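Local coordinates for protein ferritin (Ulva pertusa, PDB 3VNX) that stores iron in a hollow shell of 24 four-helix-bundle subunits and probably oxidises ferrous to ferric iron as a ferroxidase, at residues Y31-V34 with E35-I38; Q47-I50 with E51-S55; K174-A177 with V178-S181. All blocks are in the same frame, centred on the assembly; numbering follows the deposited sequence.

Overall arrangement
The three contacts are all local, each within one continuous run of chain. Contact 1 is the loop leading into helix 38-66 and is only partly buried; contact 2 lies further along that same helix, deep in the bundle, the centres of contacts 1 and 2 lying about 23 Å apart. Contact 3 is on helix 155-201, across the chain's centre from contact 1, and is largely buried with subunit neighbours against it. Their chemistry follows their place: an arginine clasps a backbone carbonyl in the loop, an amide-carboxylate bond stands beside a calcium ion in the core, and in contact 3 a tyrosine bonds a glutamate and meets a histidine edge-to-face. Tyr31 and Ala32 of a neighbouring copy pack on 177-181, tying loop to helix between subunits.

Contact 1: Y31-V34 with E35-I38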
ATOM      1  N   TYR A  31     -50.176 -23.394 -10.561  1.00 49.16           N
ATOM      2  CA  TYR A  31     -50.651 -23.203  -9.199  1.00 41.51           C
ATOM      3  C   TYR A  31     -50.761 -21.726  -8.868  1.00 45.93           C
ATOM      4  O   TYR A  31     -51.355 -21.352  -7.857  1.00 46.08           O
ATOM      5  CB  TYR A  31     -49.705 -23.849  -8.194  1.00 46.75           C
ATOM      6  CG  TYR A  31     -49.381 -25.292  -8.461  1.00 50.21           C
ATOM      7  CD1 TYR A  31     -50.346 -26.169  -8.956  1.00 45.19           C
ATOM      8  CD2 TYR A  31     -48.107 -25.790  -8.196  1.00 51.72           C
ATOM      9  CE1 TYR A  31     -50.040 -27.503  -9.186  1.00 50.71           C
ATOM     10  CE2 TYR A  31     -47.790 -27.119  -8.430  1.00 53.94           C
ATOM     11  CZ  TYR A  31     -48.756 -27.972  -8.921  1.00 47.50           C
ATOM     12  OH  TYR A  31     -48.425 -29.292  -9.145  1.00 46.16           O
ATOM     13  N   ALA A  32     -50.163 -20.889  -9.709  1.00 45.32           N
ATOM     14  CA  ALA A  32     -49.978 -19.479  -9.372  1.00 44.28           C
ATOM     15  C   ALA A  32     -51.116 -18.593  -9.883  1.00 46.20           C
ATOM     16  O   ALA A  32     -51.471 -17.592  -9.252  1.00 49.68           O
ATOM     17  CB  ALA A  32     -48.625 -18.974  -9.910  1.00 36.04           C
ATOM     18  N   ARG A  33     -51.686 -18.973 -11.022  1.00 44.29           N
ATOM     19  CA  ARG A  33     -52.640 -18.122 -11.731  1.00 53.62           C
ATOM     20  C   ARG A  33     -53.777 -17.588 -10.855  1.00 45.04           C
ATOM     21  O   ARG A  33     -54.499 -18.356 -10.227  1.00 47.69           O
ATOM     22  CB  ARG A  33     -53.205 -18.871 -12.929  1.00 43.14           C
ATOM     23  CG  ARG A  33     -53.907 -17.979 -13.923  1.00 49.83           C
ATOM     24  CD  ARG A  33     -54.323 -18.780 -15.145  1.00 46.11           C
ATOM     25  NE  ARG A  33     -54.883 -17.906 -16.161  1.00 52.32           N
ATOM     26  CZ  ARG A  33     -54.640 -18.013 -17.461  1.00 47.28           C
ATOM     27  NH1 ARG A  33     -53.837 -18.967 -17.916  1.00 41.96           N
ATOM     28  NH2 ARG A  33     -55.194 -17.154 -18.305  1.00 51.71           N
ATOM     29  N   VAL A  34     -53.914 -16.267 -10.816  1.00 38.69           N
ATOM     30  CA  VAL A  34     -54.966 -15.623 -10.045  1.00 44.87           C
ATOM     31  C   VAL A  34     -55.520 -14.431 -10.810  1.00 50.73           C
ATOM     32  O   VAL A  34     -54.790 -13.468 -11.083  1.00 47.07           O
ATOM     33  CB  VAL A  34     -54.446 -15.094  -8.693  1.00 48.00           C
ATOM     34  CG1 VAL A  34     -55.394 -14.016  -8.148  1.00 45.54           C
ATOM     35  CG2 VAL A  34     -54.259 -16.213  -7.703  1.00 36.58           C
ATOM     36  N   GLU A  35     -56.811 -14.488 -11.144  1.00 52.82           N
ATOM     37  CA  GLU A  35     -57.468 -13.397 -11.863  1.00 43.93           C
ATOM     38  C   GLU A  35     -56.645 -12.920 -13.049  1.00 45.03           C
ATOM     39  O   GLU A  35     -56.462 -11.724 -13.254  1.00 44.05           O
ATOM     40  CB  GLU A  35     -57.746 -12.230 -10.928  1.00 39.69           C
ATOM     41  CG  GLU A  35     -58.812 -12.532  -9.898  1.00 50.99           C
ATOM     42  CD  GLU A  35     -60.177 -12.679 -10.536  1.00 59.11           C
ATOM     43  OE1 GLU A  35     -60.350 -12.160 -11.662  1.00 53.06           O
ATOM     44  OE2 GLU A  35     -61.069 -13.310  -9.921  1.00 57.86           O
ATOM     45  N   TYR A  36     -56.149 -13.876 -13.822  1.00 49.66           N
ATOM     46  CA  TYR A  36     -55.332 -13.582 -14.977  1.00 46.63           C
ATOM     47  C   TYR A  36     -56.070 -14.045 -16.239  1.00 47.40           C
ATOM     48  O   TYR A  36     -55.993 -15.217 -16.615  1.00 48.16           O
ATOM     49  CB  TYR A  36     -53.951 -14.265 -14.831  1.00 48.20           C
ATOM     50  CG  TYR A  36     -52.963 -13.805 -15.879  1.00 46.84           C
ATOM     51  CD1 TYR A  36     -52.511 -12.489 -15.902  1.00 45.11           C
ATOM     52  CD2 TYR A  36     -52.507 -14.671 -16.868  1.00 46.31           C
ATOM     53  CE1 TYR A  36     -51.615 -12.047 -16.882  1.00 41.37           C
ATOM     54  CE2 TYR A  36     -51.610 -14.239 -17.848  1.00 51.25           C
ATOM     55  CZ  TYR A  36     -51.175 -12.921 -17.851  1.00 45.45           C
ATOM     56  OH  TYR A  36     -50.292 -12.486 -18.820  1.00 46.64           O
ATOM     57  N   HIS A  37     -56.770 -13.108 -16.884  1.00 50.91           N
ATOM     58  CA  HIS A  37     -57.722 -13.389 -17.964  1.00 44.47           C
ATOM     59  C   HIS A  37     -57.090 -13.968 -19.218  1.00 47.56           C
ATOM     60  O   HIS A  37     -55.981 -13.595 -19.608  1.00 48.55           O
ATOM     61  CB  HIS A  37     -58.502 -12.114 -18.320  1.00 55.79           C
ATOM     62  CG  HIS A  37     -59.716 -12.345 -19.181  1.00 52.50           C
ATOM     63  ND1 HIS A  37     -60.984 -12.485 -18.658  1.00 50.17           N
ATOM     64  CD2 HIS A  37     -59.858 -12.416 -20.527  1.00 53.98           C
ATOM     65  CE1 HIS A  37     -61.852 -12.655 -19.642  1.00 50.11           C
ATOM     66  NE2 HIS A  37     -61.196 -12.608 -20.786  1.00 49.66           N
ATOM     67  N   ILE A  38     -57.810 -14.873 -19.869  1.00 42.57           N
ATOM     68  CA  ILE A  38     -57.272 -15.525 -21.064  1.00 46.93           C
ATOM     69  C   ILE A  38     -56.932 -14.512 -22.134  1.00 42.36           C
ATOM     70  O   ILE A  38     -55.947 -14.658 -22.855  1.00 51.71           O
ATOM     71  CB  ILE A  38     -58.241 -16.554 -21.645  1.00 49.45           C
ATOM     72  CG1 ILE A  38     -59.586 -15.888 -21.979  1.00 49.07           C
ATOM     73  CG2 ILE A  38     -58.401 -17.735 -20.675  1.00 39.94           C
ATOM     74  CD1 ILE A  38     -60.568 -16.812 -22.643  1.00 39.13           C
TER
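Arg33 runs past Tyr36 and clasps its backbone carbonyl side-on, with two nitrogens converging on one oxygen. Arg33 NE gives a 2.9 Å hydrogen bond to Tyr36 O, lying in the carbonyl plane, and Arg33 NH2 gives a shorter one of 2.7 Å to that same oxygen from a position tilted out of it. Because a single acceptor serves both donors, the bonds are bent, the one from NE to an N-H...O angle of 134°. With CG anti to the backbone N (chi1 -165°) and the chain extended from CG to NE, the guanidinium is carried to the carbonyl of Tyr36. On the way the chain crosses Tyr36 at about a right angle, Arg33 CG resting 3.8 Å from Tyr36 CB. The guanidinium and phenol planes stand 60° apart, so this is no stack: Tyr36 CD2 merely lies over the rim of one guanidinium face. At the guanidinium edge are the carbonyl carbon of His37 and the nitrogen of Ile38, and Ile38 CG2 is 4.0 Å from Arg33 NH2. Replacing Arg33 by an alanine would probably leave the Tyr36 carbonyl without both of these donors and rob Glu41, salt-bridged to NH2, of its mate. The Tyr36 hydroxyl is engaged elsewhere, hydrogen-bonded to Gln97. Glu35, with positive phi, turns the chain between the two partners. The clasp closes the loop on itself just before helix 38-66, where His37 is the N-cap; the Arg33-Glu41 salt bridge and the packing of Tyr36 on Glu41 and Ile44 join it to that helix, while Val34 meets Phe139 of a neighbouring subunit.

Contact 2: Q47-I50 with E51-S55; sequences QINI and EYTIS
Gln47 and Glu51, one helical turn apart, join their side chains through a hydrogen bond of 2.8 Å from Gln47 NE2 to Glu51 OE1. Gln47 bends at chi2 (57°), which swings its amide along the helix toward the acid. The two flat groups are turned 70° against each other: OE1 lies in the amide plane, yet the amide nitrogen meets the carboxylate from above, 43° out of its plane. Beneath this bridge the backbone bond from Glu51 N to Gln47 O measures 3.0 Å. Ile48 comes next, its carbonyl taking Tyr52 N at 2.8 Å while Ile48 CG2 stands at the edge of the Tyr52 ring, whose hydroxyl is hydrogen-bonded to His59 of a neighbouring subunit. Asn49 offers its carbonyl oxygen to two donors, Thr53 N bonding Asn49 O at 2.8 Å. In the conformer given, Thr53 OG1 reaches Asn49 O at 2.9 Å from the opposite face of the carbonyl plane. Ile50 CG2 lies 4.1 Å from Ile54 CD1, the two side chains running alongside each other and pointing the same way. All of these residues are buried, Gln47 and Glu51 toward helix 123-151, Asn49 and Thr53 under a loop and Phe9 of another subunit. Asn138 bonds both Gln47 NE2 and Glu51 OE1, a small polar network fixing the carboxylate's turn. Glu51 OE2 lies close to the like-charged Glu86 OE2, and the Glu51 side chain is about 3 Å from a bound calcium ion, which probably offsets their charges; two acids brought together beside a metal are consistent with the ferroxidase site of ferritins.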
ATOM      1  N   GLN A  47     -47.942  -9.772 -28.109  1.00 46.83           N
ATOM      2  CA  GLN A  47     -46.906  -8.756 -27.972  1.00 45.85           C
ATOM      3  C   GLN A  47     -45.517  -9.418 -27.906  1.00 48.77           C
ATOM      4  O   GLN A  47     -44.538  -8.906 -28.452  1.00 41.02           O
ATOM      5  CB  GLN A  47     -47.198  -7.867 -26.750  1.00 51.37           C
ATOM      6  CG  GLN A  47     -46.242  -6.687 -26.565  1.00 52.57           C
ATOM      7  CD  GLN A  47     -46.190  -5.766 -27.768  1.00 54.33           C
ATOM      8  OE1 GLN A  47     -47.201  -5.528 -28.432  1.00 61.76           O
ATOM      9  NE2 GLN A  47     -45.009  -5.227 -28.044  1.00 41.51           N
ATOM     10  N   ILE A  48     -45.429 -10.588 -27.288  1.00 43.30           N
ATOM     11  CA  ILE A  48     -44.200 -11.359 -27.415  1.00 41.31           C
ATOM     12  C   ILE A  48     -43.834 -11.524 -28.893  1.00 47.60           C
ATOM     13  O   ILE A  48     -42.701 -11.226 -29.304  1.00 44.21           O
ATOM     14  CB  ILE A  48     -44.296 -12.734 -26.736  1.00 46.43           C
ATOM     15  CG1 ILE A  48     -44.195 -12.575 -25.224  1.00 45.67           C
ATOM     16  CG2 ILE A  48     -43.183 -13.648 -27.224  1.00 44.74           C
ATOM     17  CD1 ILE A  48     -44.863 -13.670 -24.438  1.00 47.06           C
ATOM     18  N   ASN A  49     -44.794 -11.976 -29.697  1.00 42.49           N
ATOM     19  CA  ASN A  49     -44.520 -12.215 -31.110  1.00 42.98           C
ATOM     20  C   ASN A  49     -44.119 -10.944 -31.843  1.00 43.91           C
ATOM     21  O   ASN A  49     -43.326 -10.985 -32.785  1.00 40.86           O
ATOM     22  CB  ASN A  49     -45.723 -12.874 -31.805  1.00 50.68           C
ATOM     23  CG  ASN A  49     -45.493 -13.094 -33.305  1.00 52.02           C
ATOM     24  OD1 ASN A  49     -46.150 -12.469 -34.144  1.00 53.95           O
ATOM     25  ND2 ASN A  49     -44.553 -13.979 -33.644  1.00 48.41           N
ATOM     26  N   ILE A  50     -44.669  -9.813 -31.410  1.00 47.80           N
ATOM     27  CA  ILE A  50     -44.371  -8.531 -32.044  1.00 42.23           C
ATOM     28  C   ILE A  50     -42.921  -8.096 -31.776  1.00 47.50           C
ATOM     29  O   ILE A  50     -42.227  -7.601 -32.675  1.00 41.47           O
ATOM     30  CB  ILE A  50     -45.375  -7.458 -31.587  1.00 46.87           C
ATOM     31  CG1 ILE A  50     -46.788  -7.865 -32.010  1.00 49.72           C
ATOM     32  CG2 ILE A  50     -45.005  -6.081 -32.145  1.00 46.14           C
ATOM     33  CD1 ILE A  50     -47.832  -6.809 -31.802  1.00 47.62           C
ATOM     34  N   GLU A  51     -42.461  -8.295 -30.539  1.00 48.44           N
ATOM     35  CA  GLU A  51     -41.097  -7.936 -30.165  1.00 47.91           C
ATOM     36  C   GLU A  51     -40.166  -8.900 -30.859  1.00 47.34           C
ATOM     37  O   GLU A  51     -39.146  -8.504 -31.458  1.00 46.79           O
ATOM     38  CB  GLU A  51     -40.880  -8.023 -28.644  1.00 48.26           C
ATOM     39  CG  GLU A  51     -41.806  -7.153 -27.789  1.00 47.15           C
ATOM     40  CD  GLU A  51     -41.486  -5.645 -27.826  1.00 54.89           C
ATOM     41  OE1 GLU A  51     -42.308  -4.864 -27.290  1.00 53.71           O
ATOM     42  OE2 GLU A  51     -40.436  -5.229 -28.369  1.00 46.09           O
ATOM     43  N   TYR A  52     -40.525 -10.176 -30.788  1.00 42.83           N
ATOM     44  CA  TYR A  52     -39.715 -11.198 -31.439  1.00 43.13           C
ATOM     45  C   TYR A  52     -39.576 -10.935 -32.943  1.00 38.00           C
ATOM     46  O   TYR A  52     -38.482 -11.079 -33.484  1.00 43.64           O
ATOM     47  CB  TYR A  52     -40.237 -12.609 -31.152  1.00 42.50           C
ATOM     48  CG  TYR A  52     -39.185 -13.539 -30.571  1.00 44.31           C
ATOM     49  CD1 TYR A  52     -37.969 -13.730 -31.225  1.00 42.97           C
ATOM     50  CD2 TYR A  52     -39.407 -14.228 -29.374  1.00 40.96           C
ATOM     51  CE1 TYR A  52     -36.989 -14.575 -30.703  1.00 41.38           C
ATOM     52  CE2 TYR A  52     -38.439 -15.091 -28.842  1.00 37.12           C
ATOM     53  CZ  TYR A  52     -37.227 -15.257 -29.515  1.00 48.35           C
ATOM     54  OH  TYR A  52     -36.247 -16.105 -29.017  1.00 45.24           O
ATOM     55  N   THR A  53     -40.652 -10.519 -33.611  1.00 37.46           N
ATOM     56  CA  THR A  53     -40.586 -10.193 -35.041  0.73 44.31           C
ATOM     57  C   THR A  53     -39.663  -9.006 -35.290  1.00 43.83           C
ATOM     58  O   THR A  53     -38.798  -9.041 -36.176  1.00 44.52           O
ATOM     59  CB  THR A  53     -41.977  -9.856 -35.643  0.73 42.34           C
ATOM     60  OG1 THR A  53     -42.793 -11.029 -35.660  0.73 43.88           O
ATOM     61  CG2 THR A  53     -41.835  -9.341 -37.065  0.73 40.65           C
ATOM     62  N   ILE A  54     -39.856  -7.947 -34.504  1.00 40.19           N
ATOM     63  CA  ILE A  54     -39.051  -6.731 -34.659  1.00 48.65           C
ATOM     64  C   ILE A  54     -37.553  -6.986 -34.394  1.00 46.66           C
ATOM     65  O   ILE A  54     -36.676  -6.405 -35.040  1.00 43.40           O
ATOM     66  CB  ILE A  54     -39.578  -5.610 -33.758  1.00 49.07           C
ATOM     67  CG1 ILE A  54     -40.956  -5.156 -34.245  1.00 47.89           C
ATOM     68  CG2 ILE A  54     -38.606  -4.447 -33.711  1.00 49.34           C
ATOM     69  CD1 ILE A  54     -41.606  -4.166 -33.314  1.00 50.25           C
ATOM     70  N   SER A  55     -37.271  -7.867 -33.447  1.00 42.86           N
ATOM     71  CA  SER A  55     -35.903  -8.285 -33.216  1.00 47.59           C
ATOM     72  C   SER A  55     -35.314  -8.890 -34.493  1.00 47.53           C
ATOM     73  O   SER A  55     -34.166  -8.614 -34.851  1.00 38.59           O
ATOM     74  CB  SER A  55     -35.851  -9.294 -32.073  1.00 39.02           C
ATOM     75  OG  SER A  55     -34.574  -9.875 -31.994  1.00 41.96           O
TER

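Contact 3: K174-A177 with V178-S181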
ATOM      1  N   LYS A 174     -38.502   8.838 -29.187  1.00 39.18           N
ATOM      2  CA  LYS A 174     -37.812  10.128 -29.240  1.00 48.54           C
ATOM      3  C   LYS A 174     -36.376   9.976 -29.765  1.00 52.53           C
ATOM      4  O   LYS A 174     -35.943  10.746 -30.637  1.00 44.43           O
ATOM      5  CB  LYS A 174     -37.825  10.813 -27.864  1.00 55.77           C
ATOM      6  CG  LYS A 174     -36.808  11.950 -27.691  1.00 44.91           C
ATOM      7  CD  LYS A 174     -37.285  13.256 -28.279  1.00 48.31           C
ATOM      8  CE  LYS A 174     -36.190  14.319 -28.217  1.00 45.27           C
ATOM      9  NZ  LYS A 174     -36.271  15.133 -26.984  1.00 41.07           N
ATOM     10  N   GLU A 175     -35.657   8.973 -29.253  1.00 44.20           N
ATOM     11  CA  GLU A 175     -34.287   8.696 -29.694  0.59 45.20           C
ATOM     12  C   GLU A 175     -34.216   8.440 -31.195  1.00 49.76           C
ATOM     13  O   GLU A 175     -33.285   8.893 -31.882  1.00 47.79           O
ATOM     14  CB  GLU A 175     -33.713   7.489 -28.942  0.59 48.81           C
ATOM     15  CG  GLU A 175     -32.412   6.929 -29.520  0.59 46.35           C
ATOM     16  CD  GLU A 175     -32.052   5.574 -28.925  0.59 53.78           C
ATOM     17  OE1 GLU A 175     -32.953   4.933 -28.343  0.59 48.93           O
ATOM     18  OE2 GLU A 175     -30.877   5.147 -29.041  0.59 47.91           O
ATOM     19  N   HIS A 176     -35.191   7.695 -31.720  1.00 43.70           N
ATOM     20  CA  HIS A 176     -35.185   7.424 -33.160  1.00 42.57           C
ATOM     21  C   HIS A 176     -35.586   8.652 -33.968  1.00 44.32           C
ATOM     22  O   HIS A 176     -35.074   8.874 -35.067  1.00 46.33           O
ATOM     23  CB  HIS A 176     -36.061   6.236 -33.518  1.00 43.04           C
ATOM     24  CG  HIS A 176     -35.449   4.914 -33.173  1.00 47.65           C
ATOM     25  ND1 HIS A 176     -34.848   4.107 -34.114  1.00 57.04           N
ATOM     26  CD2 HIS A 176     -35.342   4.264 -31.993  1.00 43.53           C
ATOM     27  CE1 HIS A 176     -34.401   3.010 -33.526  1.00 53.14           C
ATOM     28  NE2 HIS A 176     -34.686   3.082 -32.240  1.00 50.86           N
ATOM     29  N   ALA A 177     -36.477   9.468 -33.418  1.00 43.01           N
ATOM     30  CA  ALA A 177     -36.863  10.701 -34.103  1.00 50.09           C
ATOM     31  C   ALA A 177     -35.623  11.563 -34.338  1.00 48.78           C
ATOM     32  O   ALA A 177     -35.393  12.047 -35.456  1.00 45.66           O
ATOM     33  CB  ALA A 177     -37.937  11.461 -33.320  1.00 40.57           C
ATOM     34  N   VAL A 178     -34.808  11.715 -33.292  1.00 47.83           N
ATOM     35  CA  VAL A 178     -33.575  12.504 -33.369  1.00 42.85           C
ATOM     36  C   VAL A 178     -32.582  12.024 -34.442  1.00 46.76           C
ATOM     37  O   VAL A 178     -32.064  12.840 -35.215  1.00 45.85           O
ATOM     38  CB  VAL A 178     -32.882  12.563 -32.009  1.00 42.80           C
ATOM     39  CG1 VAL A 178     -31.519  13.267 -32.122  1.00 35.04           C
ATOM     40  CG2 VAL A 178     -33.787  13.264 -31.018  1.00 39.63           C
ATOM     41  N   TYR A 179     -32.326  10.715 -34.493  1.00 40.33           N
ATOM     42  CA  TYR A 179     -31.493  10.137 -35.558  1.00 47.61           C
ATOM     43  C   TYR A 179     -31.970  10.530 -36.944  1.00 47.68           C
ATOM     44  O   TYR A 179     -31.162  10.854 -37.828  1.00 41.70           O
ATOM     45  CB  TYR A 179     -31.515   8.610 -35.515  1.00 44.52           C
ATOM     46  CG  TYR A 179     -30.876   8.013 -34.298  1.00 54.75           C
ATOM     47  CD1 TYR A 179     -29.684   8.529 -33.781  1.00 49.20           C
ATOM     48  CD2 TYR A 179     -31.450   6.912 -33.675  1.00 54.66           C
ATOM     49  CE1 TYR A 179     -29.100   7.973 -32.660  1.00 50.42           C
ATOM     50  CE2 TYR A 179     -30.870   6.343 -32.561  1.00 58.32           C
ATOM     51  CZ  TYR A 179     -29.700   6.874 -32.056  1.00 61.83           C
ATOM     52  OH  TYR A 179     -29.142   6.287 -30.945  1.00 68.23           O
ATOM     53  N   VAL A 180     -33.284  10.432 -37.140  1.00 44.08           N
ATOM     54  CA  VAL A 180     -33.894  10.793 -38.413  1.00 47.24           C
ATOM     55  C   VAL A 180     -33.642  12.268 -38.702  1.00 47.41           C
ATOM     56  O   VAL A 180     -33.197  12.638 -39.793  1.00 42.54           O
ATOM     57  CB  VAL A 180     -35.413  10.489 -38.429  1.00 47.03           C
ATOM     58  CG1 VAL A 180     -36.079  11.154 -39.614  1.00 40.34           C
ATOM     59  CG2 VAL A 180     -35.655   8.981 -38.457  1.00 40.39           C
ATOM     60  N   SER A 181     -33.911  13.103 -37.703  1.00 45.81           N
ATOM     61  CA  SER A 181     -33.667  14.528 -37.825  1.00 42.20           C
ATOM     62  C   SER A 181     -32.199  14.787 -38.200  1.00 52.49           C
ATOM     63  O   SER A 181     -31.906  15.636 -39.055  1.00 46.24           O
ATOM     64  CB  SER A 181     -34.033  15.232 -36.520  1.00 39.22           C
ATOM     65  OG  SER A 181     -33.527  16.551 -36.502  1.00 44.31           O
TER
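Two successive turns of helix 155-201 are stitched together here by side chains four residues apart, Glu175 with Tyr179 and Lys174 with Val178. In the conformer described, one of two for Glu175, Tyr179 OH donates a 2.8 Å hydrogen bond to Glu175 OE2, which accepts with its anti lone pair, the one directed away from the second carboxylate oxygen. Glu175 gets there by an extended chain, CG set opposite its backbone nitrogen (chi1 168°) and CD carried on nearly straight. The acid crosses the phenol obliquely, the carboxylate and ring planes 50° apart, and Glu175 CG comes 3.5 Å from Tyr179 CE2. The ring is also laid against the backbone: Glu175 O sits over the rim of one face, 3.2 Å from Tyr179 CD2, while accepting a weak bond from Tyr179 N. With its other neighbour, Tyr179 forms a T-shaped pair, pointing its edge at the face of the His176 imidazole, with planes at 85° and centroids 5.9 Å apart. His176 and Tyr179 face the bundle interior, where helix 155-201 lies on helix 123-151: His176 rests on Ala131 and Glu135, Tyr179 on Met128, and Phe78 of the same chain meets the Tyr179 ring nearly at right angles. On a neighbouring strip of the helix Lys174 crosses Val178 obliquely, Lys174 CE 3.8 Å from Val178 CG2, the lysine chain bent at chi2 and chi4. Its NZ is bonded to Ala66 O of a neighbouring subunit, and Val178 packs on Gly71 of that same copy. Backbone i to i+4 bonds run alongside, such as Ser181 N to Ala177 O at 2.9 Å.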